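Local coordinates for 462aa long hypothetical selenium-binding protein (Sulfolobus tokodaii, PDB 2ECE) that is of unknown function but belongs to the selenium-binding protein family and may bind selenium on a beta-propeller scaffold, at residues Ile45-Val50 against Arg118-Ile123; Phe97-Gly102 against Ser106-Ile111; Lys296-Pro301 against Phe354-Thr359; Val362-Ile367 against Lys415-Lys420; Leu421-Asn424 against Gly428-Ile431. All coordinates share one frame; numbering follows the deposited sequence.

Contact 1: Ile45-Val50 against Arg118-Ile123; sequences IAVVDV and REPKII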
# COMPACT_ATOMS: atom_id res chain seq x y z
N ILE A 45 -0.27 4.57 -15.64
CA ILE A 45 -0.32 5.46 -14.49
C ILE A 45 -1.27 6.57 -14.92
O ILE A 45 -1.06 7.22 -15.95
CB ILE A 45 1.05 6.09 -14.17
CG1 ILE A 45 1.96 5.05 -13.51
CG2 ILE A 45 0.86 7.31 -13.25
CD1 ILE A 45 1.56 4.68 -12.09
N ALA A 46 -2.32 6.78 -14.14
CA ALA A 46 -3.27 7.83 -14.48
C ALA A 46 -2.95 9.08 -13.69
O ALA A 46 -2.59 9.00 -12.51
CB ALA A 46 -4.68 7.37 -14.18
N VAL A 47 -3.07 10.23 -14.34
CA VAL A 47 -2.83 11.51 -13.68
C VAL A 47 -4.19 12.14 -13.45
O VAL A 47 -4.87 12.52 -14.40
CB VAL A 47 -1.97 12.45 -14.55
CG1 VAL A 47 -1.70 13.74 -13.80
CG2 VAL A 47 -0.65 11.77 -14.91
N VAL A 48 -4.59 12.25 -12.18
CA VAL A 48 -5.88 12.82 -11.82
C VAL A 48 -5.74 14.21 -11.20
O VAL A 48 -4.96 14.41 -10.26
CB VAL A 48 -6.62 11.90 -10.82
CG1 VAL A 48 -7.94 12.54 -10.40
CG2 VAL A 48 -6.88 10.54 -11.45
N ASP A 49 -6.50 15.16 -11.75
CA ASP A 49 -6.50 16.54 -11.27
C ASP A 49 -7.34 16.49 -10.01
O ASP A 49 -8.53 16.17 -10.03
CB ASP A 49 -7.14 17.50 -12.27
CG ASP A 49 -6.90 18.96 -11.91
OD1 ASP A 49 -6.88 19.28 -10.70
OD2 ASP A 49 -6.74 19.78 -12.84
N VAL A 50 -6.70 16.83 -8.90
CA VAL A 50 -7.34 16.77 -7.62
C VAL A 50 -7.56 18.10 -6.90
O VAL A 50 -7.92 18.13 -5.72
CB VAL A 50 -6.54 15.72 -6.78
CG1 VAL A 50 -5.93 16.33 -5.55
CG2 VAL A 50 -7.43 14.54 -6.47
N ARG A 118 1.81 17.32 -14.91
CA ARG A 118 0.56 16.87 -15.50
C ARG A 118 0.78 15.89 -16.65
O ARG A 118 -0.16 15.22 -17.09
CB ARG A 118 -0.26 18.06 -15.99
CG ARG A 118 -0.76 18.98 -14.89
CD ARG A 118 -1.40 20.24 -15.45
NE ARG A 118 -2.70 20.00 -16.08
CZ ARG A 118 -3.85 19.89 -15.42
NH1 ARG A 118 -3.88 20.00 -14.10
NH2 ARG A 118 -4.97 19.68 -16.09
N GLU A 119 2.02 15.80 -17.13
CA GLU A 119 2.33 14.88 -18.22
C GLU A 119 3.67 14.20 -17.99
O GLU A 119 4.66 14.53 -18.64
CB GLU A 119 2.35 15.61 -19.57
CG GLU A 119 2.39 14.64 -20.74
CD GLU A 119 2.22 15.32 -22.09
OE1 GLU A 119 1.63 16.43 -22.13
OE2 GLU A 119 2.65 14.74 -23.11
N PRO A 120 3.71 13.23 -17.07
CA PRO A 120 4.94 12.50 -16.76
C PRO A 120 5.33 11.65 -17.97
O PRO A 120 4.47 11.28 -18.76
CB PRO A 120 4.55 11.63 -15.56
CG PRO A 120 3.32 12.32 -15.00
CD PRO A 120 2.60 12.75 -16.23
N LYS A 121 6.62 11.35 -18.11
CA LYS A 121 7.09 10.53 -19.22
C LYS A 121 8.04 9.44 -18.75
O LYS A 121 8.87 9.67 -17.87
CB LYS A 121 7.81 11.41 -20.26
CG LYS A 121 6.90 12.34 -21.06
CD LYS A 121 7.72 13.22 -21.99
CE LYS A 121 6.86 14.09 -22.89
NZ LYS A 121 6.12 13.31 -23.92
N ILE A 122 7.91 8.25 -19.32
CA ILE A 122 8.79 7.14 -18.98
C ILE A 122 10.15 7.48 -19.57
O ILE A 122 10.26 7.69 -20.78
CB ILE A 122 8.33 5.82 -19.62
CG1 ILE A 122 6.92 5.46 -19.14
CG2 ILE A 122 9.32 4.70 -19.28
CD1 ILE A 122 6.32 4.28 -19.88
N ILE A 123 11.18 7.55 -18.74
CA ILE A 123 12.51 7.87 -19.24
C ILE A 123 13.51 6.73 -19.13
O ILE A 123 14.62 6.83 -19.66
CB ILE A 123 13.08 9.14 -18.55
CG1 ILE A 123 12.98 9.02 -17.03
CG2 ILE A 123 12.35 10.38 -19.05
CD1 ILE A 123 14.24 8.50 -16.37
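The backbones of Val47 and Arg118 come nearest each other with their CA atoms 6.6 Å apart, and no backbone hydrogen bond crosses between Ile45-Val50 and Arg118-Ile123; side chains carry most of the contact, with the carbonyl of Arg118 also touched. Val47, on strand 44-49, points toward the other segment and splits its two methyls. Val47 CG2 reaches Pro120 CD at 3.6 Å and also nears CG of that ring, whereas Val47 CG1 lies 3.9 Å from the carbonyl O of Arg118. Two residues on from Val47, Asp49 OD2 accepts from Arg118 NH1 over 3.1 Å in an almost straight salt-bridged bond (172° at the hydrogen). A bend at chi3 (72°) folds the arginine chain and helps bring its guanidinium to the aspartate. OD2 sits in the guanidinium plane, at its edge, yet NH1 approaches the carboxylate from above, 61° out of its plane. The two planes are steeply inclined to each other, and the pairing is one nitrogen to one oxygen; Arg118 NH2 is 3.7 Å from Asp49 OD2 and bonds Thr56 OG1 instead. Asp49 OD2 is also hydrogen-bonded to Thr56 OG1 and Ser54 OG, and OD1 to the backbone N of Asn51. With an alanine in place of Arg118, Asp49 would probably lose its cationic mate and Thr56 one of its bonds. The chemistry is thus divided: an apolar patch between strand 44-49 and the loop leading into strand 121-126 of the next sheet, beside a buried carboxylate whose charge is probably balanced by the arginine and shared among several donors.

Contact 2: Phe97-Gly102 against Ser106-Ile111; sequences FLIVPG and SRIYII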
# COMPACT_ATOMS: atom_id res chain seq x y z
N PHE A 97 11.11 11.40 -9.82
CA PHE A 97 10.66 10.22 -10.55
C PHE A 97 9.76 9.26 -9.81
O PHE A 97 9.97 8.98 -8.63
CB PHE A 97 11.87 9.43 -11.05
CG PHE A 97 12.89 10.28 -11.75
CD1 PHE A 97 13.92 10.89 -11.04
CD2 PHE A 97 12.84 10.45 -13.13
CE1 PHE A 97 14.88 11.66 -11.69
CE2 PHE A 97 13.79 11.22 -13.80
CZ PHE A 97 14.81 11.83 -13.07
N LEU A 98 8.76 8.75 -10.51
CA LEU A 98 7.89 7.74 -9.94
C LEU A 98 8.59 6.44 -10.30
O LEU A 98 8.99 6.25 -11.46
CB LEU A 98 6.49 7.77 -10.58
CG LEU A 98 5.61 8.99 -10.31
CD1 LEU A 98 4.28 8.83 -11.06
CD2 LEU A 98 5.35 9.12 -8.81
N ILE A 99 8.78 5.57 -9.31
CA ILE A 99 9.42 4.27 -9.49
C ILE A 99 8.24 3.30 -9.50
O ILE A 99 7.63 3.04 -8.45
CB ILE A 99 10.35 3.97 -8.29
CG1 ILE A 99 11.31 5.14 -8.07
CG2 ILE A 99 11.15 2.70 -8.53
CD1 ILE A 99 12.22 5.42 -9.24
N VAL A 100 7.91 2.78 -10.68
CA VAL A 100 6.75 1.91 -10.87
C VAL A 100 7.10 0.48 -11.29
O VAL A 100 7.44 0.23 -12.44
CB VAL A 100 5.82 2.51 -11.94
CG1 VAL A 100 4.54 1.67 -12.07
CG2 VAL A 100 5.49 3.96 -11.58
N PRO A 101 6.97 -0.48 -10.35
CA PRO A 101 7.28 -1.87 -10.66
C PRO A 101 6.08 -2.72 -11.07
O PRO A 101 4.93 -2.38 -10.77
CB PRO A 101 7.89 -2.36 -9.35
CG PRO A 101 6.96 -1.72 -8.35
CD PRO A 101 6.81 -0.29 -8.90
N GLY A 102 6.35 -3.82 -11.76
CA GLY A 102 5.28 -4.72 -12.15
C GLY A 102 5.23 -5.84 -11.13
O GLY A 102 6.22 -6.57 -10.96
N SER A 106 7.95 -7.92 -12.81
CA SER A 106 9.23 -7.65 -12.17
C SER A 106 9.96 -6.52 -12.90
O SER A 106 11.11 -6.22 -12.63
CB SER A 106 10.12 -8.89 -12.14
OG SER A 106 9.55 -9.92 -11.36
N ARG A 107 9.27 -5.90 -13.85
CA ARG A 107 9.85 -4.80 -14.61
C ARG A 107 9.76 -3.53 -13.76
O ARG A 107 8.89 -3.43 -12.90
CB ARG A 107 9.07 -4.62 -15.92
CG ARG A 107 9.47 -3.41 -16.76
CD ARG A 107 8.78 -3.43 -18.14
NE ARG A 107 9.16 -4.59 -18.94
CZ ARG A 107 8.36 -5.63 -19.19
NH1 ARG A 107 7.14 -5.68 -18.69
NH2 ARG A 107 8.80 -6.63 -19.95
N ILE A 108 10.67 -2.58 -13.98
CA ILE A 108 10.63 -1.32 -13.23
C ILE A 108 10.66 -0.15 -14.20
O ILE A 108 11.56 -0.05 -15.04
CB ILE A 108 11.82 -1.15 -12.27
CG1 ILE A 108 11.88 -2.31 -11.27
CG2 ILE A 108 11.68 0.18 -11.49
CD1 ILE A 108 13.11 -2.27 -10.38
N TYR A 109 9.67 0.73 -14.09
CA TYR A 109 9.64 1.91 -14.94
C TYR A 109 10.09 3.10 -14.09
O TYR A 109 9.78 3.18 -12.90
CB TYR A 109 8.23 2.19 -15.46
CG TYR A 109 7.64 1.07 -16.29
CD1 TYR A 109 6.81 0.11 -15.71
CD2 TYR A 109 7.89 0.99 -17.65
CE1 TYR A 109 6.23 -0.90 -16.48
CE2 TYR A 109 7.33 -0.01 -18.43
CZ TYR A 109 6.50 -0.95 -17.84
OH TYR A 109 5.93 -1.94 -18.62
N ILE A 110 10.84 4.01 -14.71
CA ILE A 110 11.30 5.22 -14.04
C ILE A 110 10.56 6.30 -14.82
O ILE A 110 10.84 6.53 -16.00
CB ILE A 110 12.82 5.43 -14.20
CG1 ILE A 110 13.57 4.16 -13.78
CG2 ILE A 110 13.27 6.61 -13.35
CD1 ILE A 110 13.34 3.74 -12.34
N ILE A 111 9.60 6.95 -14.16
CA ILE A 111 8.78 7.97 -14.81
C ILE A 111 9.04 9.37 -14.27
O ILE A 111 8.81 9.67 -13.10
CB ILE A 111 7.28 7.59 -14.66
CG1 ILE A 111 7.05 6.20 -15.24
CG2 ILE A 111 6.39 8.61 -15.38
CD1 ILE A 111 5.66 5.64 -15.03
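The carbonyl O of Ile111 accepts a hydrogen bond from Leu98 N at 2.7 Å and is also approached by Phe97 CA, 3.2 Å away, in a CA-H...O contact. Ile111 N returns a bond to Leu98 O, 175° at the hydrogen, and the same reciprocal pattern joins Val100 with Tyr109, where Tyr109 N reaches Val100 O at 2.8 Å. Strands 97-101 and 108-111 run antiparallel at 160°. Their faces differ. On one, Ile99 and Ile110 lie side by side, pointing the same way, with Ile99 CD1 3.7 Å from Ile110 CD1. Ile99 CG2 meets Ile108 CG2 at 3.9 Å. Phe97 slants across Ile110 CG2. On the other face, Val100 CG2 touches Ile111 CD1 at 3.8 Å, and the edge of the Tyr109 ring passes Val100 O, Tyr109 CD1 being 3.3 Å from it. Arg107 CG lies over one face of this ring, offset toward its rim; Asp71 binds both Tyr109 OH and Arg107 NH1. At the turn, Gly102 N bonds Arg107 O, and Ser106 N bonds Gly102 O. This is a beta hairpin, forming the two inner strands of a four-stranded propeller blade, with strands 77-78 and 121-126 outside it.

Contact 3: Lys296-Pro301 against Phe354-Thr359; sequences KVIEIP and FKPVLT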
# COMPACT_ATOMS: atom_id res chain seq x y z
N LYS A 296 -2.74 -7.25 19.72
CA LYS A 296 -3.91 -7.03 18.89
C LYS A 296 -4.70 -5.89 19.51
O LYS A 296 -5.07 -5.94 20.68
CB LYS A 296 -4.77 -8.31 18.84
CG LYS A 296 -6.02 -8.18 17.98
CD LYS A 296 -6.62 -9.55 17.62
CE LYS A 296 -7.08 -10.33 18.84
NZ LYS A 296 -7.74 -11.62 18.44
N VAL A 297 -4.97 -4.85 18.72
CA VAL A 297 -5.70 -3.70 19.24
C VAL A 297 -7.06 -3.48 18.60
O VAL A 297 -7.89 -2.73 19.13
CB VAL A 297 -4.86 -2.41 19.12
CG1 VAL A 297 -3.64 -2.51 20.02
CG2 VAL A 297 -4.42 -2.20 17.67
N ILE A 298 -7.29 -4.11 17.46
CA ILE A 298 -8.57 -4.00 16.75
C ILE A 298 -8.92 -5.35 16.14
O ILE A 298 -8.07 -6.01 15.55
CB ILE A 298 -8.53 -2.98 15.59
CG1 ILE A 298 -8.26 -1.57 16.11
CG2 ILE A 298 -9.86 -3.00 14.85
CD1 ILE A 298 -8.04 -0.55 15.00
N GLU A 299 -10.17 -5.76 16.28
CA GLU A 299 -10.62 -7.02 15.70
C GLU A 299 -11.99 -6.77 15.11
O GLU A 299 -12.89 -6.27 15.79
CB GLU A 299 -10.69 -8.13 16.75
CG GLU A 299 -10.99 -9.51 16.15
CD GLU A 299 -11.04 -10.62 17.18
OE1 GLU A 299 -10.12 -10.71 18.02
OE2 GLU A 299 -12.01 -11.41 17.16
N ILE A 300 -12.15 -7.11 13.83
CA ILE A 300 -13.41 -6.92 13.15
C ILE A 300 -13.94 -8.29 12.73
O ILE A 300 -13.27 -9.02 12.01
CB ILE A 300 -13.24 -6.03 11.90
CG1 ILE A 300 -12.70 -4.65 12.33
CG2 ILE A 300 -14.57 -5.88 11.18
CD1 ILE A 300 -12.37 -3.74 11.18
N PRO A 301 -15.15 -8.65 13.19
CA PRO A 301 -15.76 -9.93 12.85
C PRO A 301 -16.41 -9.97 11.47
O PRO A 301 -16.74 -8.93 10.88
CB PRO A 301 -16.78 -10.13 13.96
CG PRO A 301 -17.28 -8.72 14.17
CD PRO A 301 -15.97 -7.93 14.19
N PHE A 354 -2.76 1.92 21.89
CA PHE A 354 -3.15 0.66 22.51
C PHE A 354 -4.66 0.46 22.59
O PHE A 354 -5.12 -0.68 22.69
CB PHE A 354 -2.53 0.58 23.90
CG PHE A 354 -1.03 0.52 23.89
CD1 PHE A 354 -0.38 -0.71 23.80
CD2 PHE A 354 -0.27 1.68 23.96
CE1 PHE A 354 1.01 -0.77 23.76
CE2 PHE A 354 1.12 1.63 23.92
CZ PHE A 354 1.76 0.39 23.83
N LYS A 355 -5.42 1.54 22.53
CA LYS A 355 -6.87 1.46 22.60
C LYS A 355 -7.53 2.37 21.56
O LYS A 355 -7.99 3.47 21.89
CB LYS A 355 -7.36 1.83 24.00
CG LYS A 355 -7.61 0.64 24.92
CD LYS A 355 -9.08 0.57 25.31
CE LYS A 355 -9.64 -0.84 25.16
NZ LYS A 355 -11.13 -0.83 25.14
N PRO A 356 -7.57 1.93 20.30
CA PRO A 356 -8.16 2.69 19.19
C PRO A 356 -9.67 2.88 19.35
O PRO A 356 -10.37 1.98 19.80
CB PRO A 356 -7.81 1.84 17.96
CG PRO A 356 -6.56 1.10 18.39
CD PRO A 356 -6.91 0.71 19.80
N VAL A 357 -10.15 4.05 18.97
CA VAL A 357 -11.57 4.35 19.06
C VAL A 357 -12.16 4.64 17.68
O VAL A 357 -11.68 5.52 16.96
CB VAL A 357 -11.82 5.57 19.99
CG1 VAL A 357 -13.26 6.05 19.86
CG2 VAL A 357 -11.52 5.18 21.43
N LEU A 358 -13.20 3.90 17.32
CA LEU A 358 -13.87 4.08 16.03
C LEU A 358 -14.55 5.45 16.02
O LEU A 358 -15.44 5.71 16.83
CB LEU A 358 -14.93 2.99 15.82
CG LEU A 358 -15.15 2.35 14.45
CD1 LEU A 358 -16.58 1.81 14.40
CD2 LEU A 358 -14.94 3.36 13.33
N THR A 359 -14.15 6.33 15.11
CA THR A 359 -14.75 7.66 15.05
C THR A 359 -15.34 8.00 13.68
O THR A 359 -15.85 9.10 13.48
CB THR A 359 -13.72 8.76 15.41
OG1 THR A 359 -12.58 8.65 14.55
CG2 THR A 359 -13.29 8.64 16.86
O HOH W 1 -7.85 -2.01 21.88
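A chi1 of -66° turns Val297 CG1 anti to its own carbonyl carbon and CG2 into the slot between backbone N and carbonyl, while Ile298 carries its CG1 anti to the carbonyl and CD1 outward on an extended chi2 (173°), which brings both residues onto Pro356. Val297 CB lies 3.8 Å from Pro356 CD, the two side chains crossing at about a right angle. Ile298 approaches more obliquely, its CD1 3.8 Å from Pro356 CB and its CG1 within similar reach of the ring's CB and CG, so that the proline ring is touched by two consecutive side chains. Val297 CG1 extends the patch to the carbonyl O of Phe354, at 3.6 Å. No direct hydrogen bond crosses between the segments. Instead, one water donates to both Val297 O (2.8 Å) and Phe354 O (3.1 Å), bridging the two carbonyls. Within Lys296-Pro301, Lys296 NZ makes a salt bridge to Glu299 OE1 at 2.6 Å, arriving from above the carboxylate plane. Beyond the segments, Ile298 also packs on Tyr348 and Leu335 of the sheet that includes strand 357-363, and the Phe354 ring meets Phe286 edge-to-face. Neighbouring residues of a regular strand would point to alternate faces. Here Val297 and Ile298 both sit opposite Ile282 in a classic beta bulge, with Val297 psi at -16°, which is consistent with both reaching the one proline. The bulged strand 291-304 and the loop entering strand 357-363 meet as parts of successive blades of a beta propeller.

Contact 4: Val362-Ile367 against Lys415-Lys420; sequences VKLGGI and KGWMVK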
# COMPACT_ATOMS: atom_id res chain seq x y z
N VAL A 362 -17.71 4.75 6.59
CA VAL A 362 -18.51 4.98 5.39
C VAL A 362 -18.65 3.65 4.66
O VAL A 362 -17.80 2.76 4.78
CB VAL A 362 -17.87 6.03 4.44
CG1 VAL A 362 -17.84 7.39 5.12
CG2 VAL A 362 -16.48 5.58 4.02
N LYS A 363 -19.74 3.50 3.91
CA LYS A 363 -20.00 2.27 3.16
C LYS A 363 -19.82 2.51 1.67
O LYS A 363 -20.38 3.45 1.11
CB LYS A 363 -21.42 1.77 3.42
CG LYS A 363 -21.80 1.61 4.88
CD LYS A 363 -23.22 1.09 5.00
CE LYS A 363 -23.81 1.37 6.37
NZ LYS A 363 -22.99 0.76 7.45
N LEU A 364 -19.03 1.65 1.03
CA LEU A 364 -18.77 1.76 -0.40
C LEU A 364 -18.67 0.35 -0.97
O LEU A 364 -17.85 -0.45 -0.51
CB LEU A 364 -17.45 2.50 -0.64
CG LEU A 364 -17.32 3.97 -0.21
CD1 LEU A 364 -15.84 4.37 -0.19
CD2 LEU A 364 -18.11 4.86 -1.16
N GLY A 365 -19.52 0.04 -1.95
CA GLY A 365 -19.51 -1.28 -2.55
C GLY A 365 -19.55 -2.39 -1.52
O GLY A 365 -20.34 -2.34 -0.57
N GLY A 366 -18.71 -3.41 -1.69
CA GLY A 366 -18.66 -4.50 -0.73
C GLY A 366 -19.63 -5.64 -1.00
O GLY A 366 -20.74 -5.43 -1.49
N ILE A 367 -19.20 -6.85 -0.67
CA ILE A 367 -20.06 -8.02 -0.85
C ILE A 367 -21.22 -7.91 0.14
O ILE A 367 -22.34 -8.35 -0.15
CB ILE A 367 -19.29 -9.33 -0.59
CG1 ILE A 367 -18.17 -9.48 -1.62
CG2 ILE A 367 -20.24 -10.51 -0.66
CD1 ILE A 367 -17.17 -10.58 -1.28
N LYS A 415 -14.42 -3.11 -11.74
CA LYS A 415 -14.04 -1.98 -12.57
C LYS A 415 -13.55 -0.89 -11.62
O LYS A 415 -14.18 -0.61 -10.59
CB LYS A 415 -15.24 -1.51 -13.39
CG LYS A 415 -15.66 -2.54 -14.44
CD LYS A 415 -16.93 -2.15 -15.16
CE LYS A 415 -17.35 -3.24 -16.14
NZ LYS A 415 -18.65 -2.92 -16.79
N GLY A 416 -12.43 -0.27 -11.98
CA GLY A 416 -11.84 0.74 -11.12
C GLY A 416 -12.50 2.09 -10.96
O GLY A 416 -13.10 2.64 -11.89
N TRP A 417 -12.39 2.61 -9.75
CA TRP A 417 -12.90 3.93 -9.41
C TRP A 417 -12.00 4.53 -8.34
O TRP A 417 -11.13 3.85 -7.78
CB TRP A 417 -14.36 3.90 -8.89
CG TRP A 417 -14.76 2.83 -7.87
CD1 TRP A 417 -15.56 1.75 -8.12
CD2 TRP A 417 -14.46 2.79 -6.46
NE1 TRP A 417 -15.78 1.05 -6.96
CE2 TRP A 417 -15.12 1.66 -5.93
CE3 TRP A 417 -13.70 3.60 -5.60
CZ2 TRP A 417 -15.05 1.32 -4.57
CZ3 TRP A 417 -13.63 3.26 -4.24
CH2 TRP A 417 -14.31 2.13 -3.75
N MET A 418 -12.17 5.82 -8.11
CA MET A 418 -11.42 6.50 -7.07
C MET A 418 -12.41 7.42 -6.39
O MET A 418 -13.05 8.26 -7.03
CB MET A 418 -10.25 7.32 -7.60
CG MET A 418 -9.57 8.09 -6.48
SD MET A 418 -7.87 8.57 -6.75
CE MET A 418 -8.09 9.67 -8.09
N VAL A 419 -12.55 7.23 -5.09
CA VAL A 419 -13.47 8.00 -4.29
C VAL A 419 -12.71 8.89 -3.33
O VAL A 419 -11.61 8.54 -2.89
CB VAL A 419 -14.39 7.05 -3.50
CG1 VAL A 419 -14.97 7.74 -2.28
CG2 VAL A 419 -15.51 6.55 -4.41
N LYS A 420 -13.29 10.05 -3.02
CA LYS A 420 -12.67 10.96 -2.08
C LYS A 420 -13.54 11.06 -0.84
O LYS A 420 -14.77 11.16 -0.93
CB LYS A 420 -12.48 12.36 -2.67
CG LYS A 420 -11.87 13.32 -1.65
CD LYS A 420 -11.32 14.61 -2.26
CE LYS A 420 -12.38 15.67 -2.47
NZ LYS A 420 -11.76 17.00 -2.78
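Leu364 meets Trp417 first through its CB, which lies 4.4 Å from CH2 at the six-membered end of the indole and comes to the ring obliquely. CG stands further back, 4.9 Å from Val419 CG1, and serves as the branch point. Its direction is set by chi1, -64°, with CG anti to the carbonyl carbon. From there CD1 extends to Val419 CG1 at 4.1 Å, the two side chains reaching toward each other tip to tip. The other branch, CD2, turns to Ile431 CD1 on strand 429-438. Neither of the two segment-to-segment approaches is shorter than 4.1 Å, and the nearest CA atoms, those of Leu364 and Val419, are 9.1 Å apart, so only side chains span the interval. The indole is held from its other end: Trp417 NE1 bonds the carbonyl O of Thr380, which should restrict rotation of the ring. Leu379 touches both Leu364 and Trp417, and Phe436 packs on Trp417 and Val419. The joint between the end of strand 357-363 and strand 417-423 of the neighbouring sheet is accordingly buried and apolar, without a hydrogen bond across it; its cohesion probably comes from dispersion and the exclusion of water.

Contact 5: Leu421-Asn424 against Gly428-Ile431; sequences LNAN and GLEI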
# COMPACT_ATOMS: atom_id res chain seq x y z
N LEU A 421 -12.90 10.99 0.32
CA LEU A 421 -13.59 11.09 1.59
C LEU A 421 -13.09 12.35 2.27
O LEU A 421 -11.94 12.74 2.10
CB LEU A 421 -13.25 9.88 2.47
CG LEU A 421 -13.50 8.48 1.91
CD1 LEU A 421 -13.12 7.45 2.97
CD2 LEU A 421 -14.96 8.33 1.53
N ASN A 422 -13.96 13.01 3.03
CA ASN A 422 -13.58 14.21 3.74
C ASN A 422 -13.47 13.79 5.20
O ASN A 422 -14.46 13.39 5.81
CB ASN A 422 -14.65 15.29 3.56
CG ASN A 422 -14.69 15.83 2.14
OD1 ASN A 422 -15.75 15.86 1.51
ND2 ASN A 422 -13.54 16.25 1.62
N ALA A 423 -12.26 13.84 5.75
CA ALA A 423 -12.04 13.44 7.13
C ALA A 423 -12.00 14.63 8.07
O ALA A 423 -11.40 15.67 7.76
CB ALA A 423 -10.75 12.64 7.25
N ASN A 424 -12.64 14.48 9.23
CA ASN A 424 -12.70 15.54 10.23
C ASN A 424 -11.53 15.45 11.20
O ASN A 424 -11.37 14.44 11.89
CB ASN A 424 -14.02 15.44 11.00
CG ASN A 424 -14.27 16.66 11.87
OD1 ASN A 424 -13.42 17.05 12.67
ND2 ASN A 424 -15.45 17.26 11.72
N GLY A 428 -14.59 12.06 12.42
CA GLY A 428 -15.64 12.14 11.42
C GLY A 428 -15.16 11.78 10.03
O GLY A 428 -14.07 12.18 9.62
N LEU A 429 -15.99 11.03 9.29
CA LEU A 429 -15.66 10.60 7.93
C LEU A 429 -16.89 10.70 7.02
O LEU A 429 -17.92 10.09 7.31
CB LEU A 429 -15.18 9.15 7.93
CG LEU A 429 -13.81 8.75 7.38
CD1 LEU A 429 -13.88 7.29 6.94
CD2 LEU A 429 -13.40 9.63 6.22
N GLU A 430 -16.77 11.44 5.92
CA GLU A 430 -17.88 11.59 4.97
C GLU A 430 -17.40 11.34 3.55
O GLU A 430 -16.23 11.59 3.22
CB GLU A 430 -18.46 13.01 5.03
CG GLU A 430 -19.14 13.41 6.34
CD GLU A 430 -20.40 12.61 6.62
OE1 GLU A 430 -21.11 12.25 5.65
OE2 GLU A 430 -20.68 12.36 7.81
N ILE A 431 -18.29 10.86 2.70
CA ILE A 431 -17.96 10.62 1.30
C ILE A 431 -18.17 11.93 0.55
O ILE A 431 -19.22 12.55 0.66
CB ILE A 431 -18.90 9.57 0.66
CG1 ILE A 431 -18.81 8.24 1.41
CG2 ILE A 431 -18.53 9.36 -0.79
CD1 ILE A 431 -19.92 7.26 1.04
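Leu421 and Ile431 are a non-hydrogen-bonded pair whose side chains cross at a slant, and Leu421 slants likewise over Leu429, its diagonal neighbour. All three, with Ala423, project to one face of the sheet, while Asn422 and Glu430 project to the other. The two branches of Leu421 divide the work: CD2 meets Ile431 CG1 at 3.9 Å, and CD1 meets Leu429 CD2, also at 3.9 Å. Leu429 has an unusual chi1 of -123° that brings its end nearer strand 417-423, where CD2 comes 3.8 Å from Leu421 CB and 4.1 Å from Ala423 CB. An alanine in place of Leu421 would probably open a gap between Leu429 and Ile431, leaving both isobutyl and sec-butyl ends less constrained. In the backbone between the two faces, Asn422 N bonds Glu430 O at 2.7 Å and Glu430 N returns to Asn422 O at 3.0 Å. Asn424 N closes the ladder on Gly428 O, 2.7 Å away and 172° at the hydrogen. Near the turn Asn424 CB lies against Gly428, where a side chain pointing from CA would run into it, and Asn424 OD1 bonds Ser426 N. Val345 and Val362 of the adjacent sheet pack on the apolar face. This is a beta hairpin, antiparallel at 157°, formed by the two last strands of a four-stranded blade of the propeller.

Contact 2 falls in the sequence between the two halves of contact 1, and contacts 3, 4 and 5 follow in order. Contacts 2 and 5 are hairpins within single sheets; the other three join successive sheets. Contacts 1 and 2, with centres 13 Å apart, share the sheet holding strands 108-112 and 121-126. Strand 357-363 serves both contacts 3 and 4, and strand 417-423 serves 4 and 5, whose centres are 14 Å apart. Contacts 1 and 3 lie on opposite sides of the chain's centre, about 37 Å between centres. Val48 CG2 meets Met418 CE at 3.7 Å, linking contacts 1 and 4: early and late sheets adjoin, as expected of a closed propeller ring.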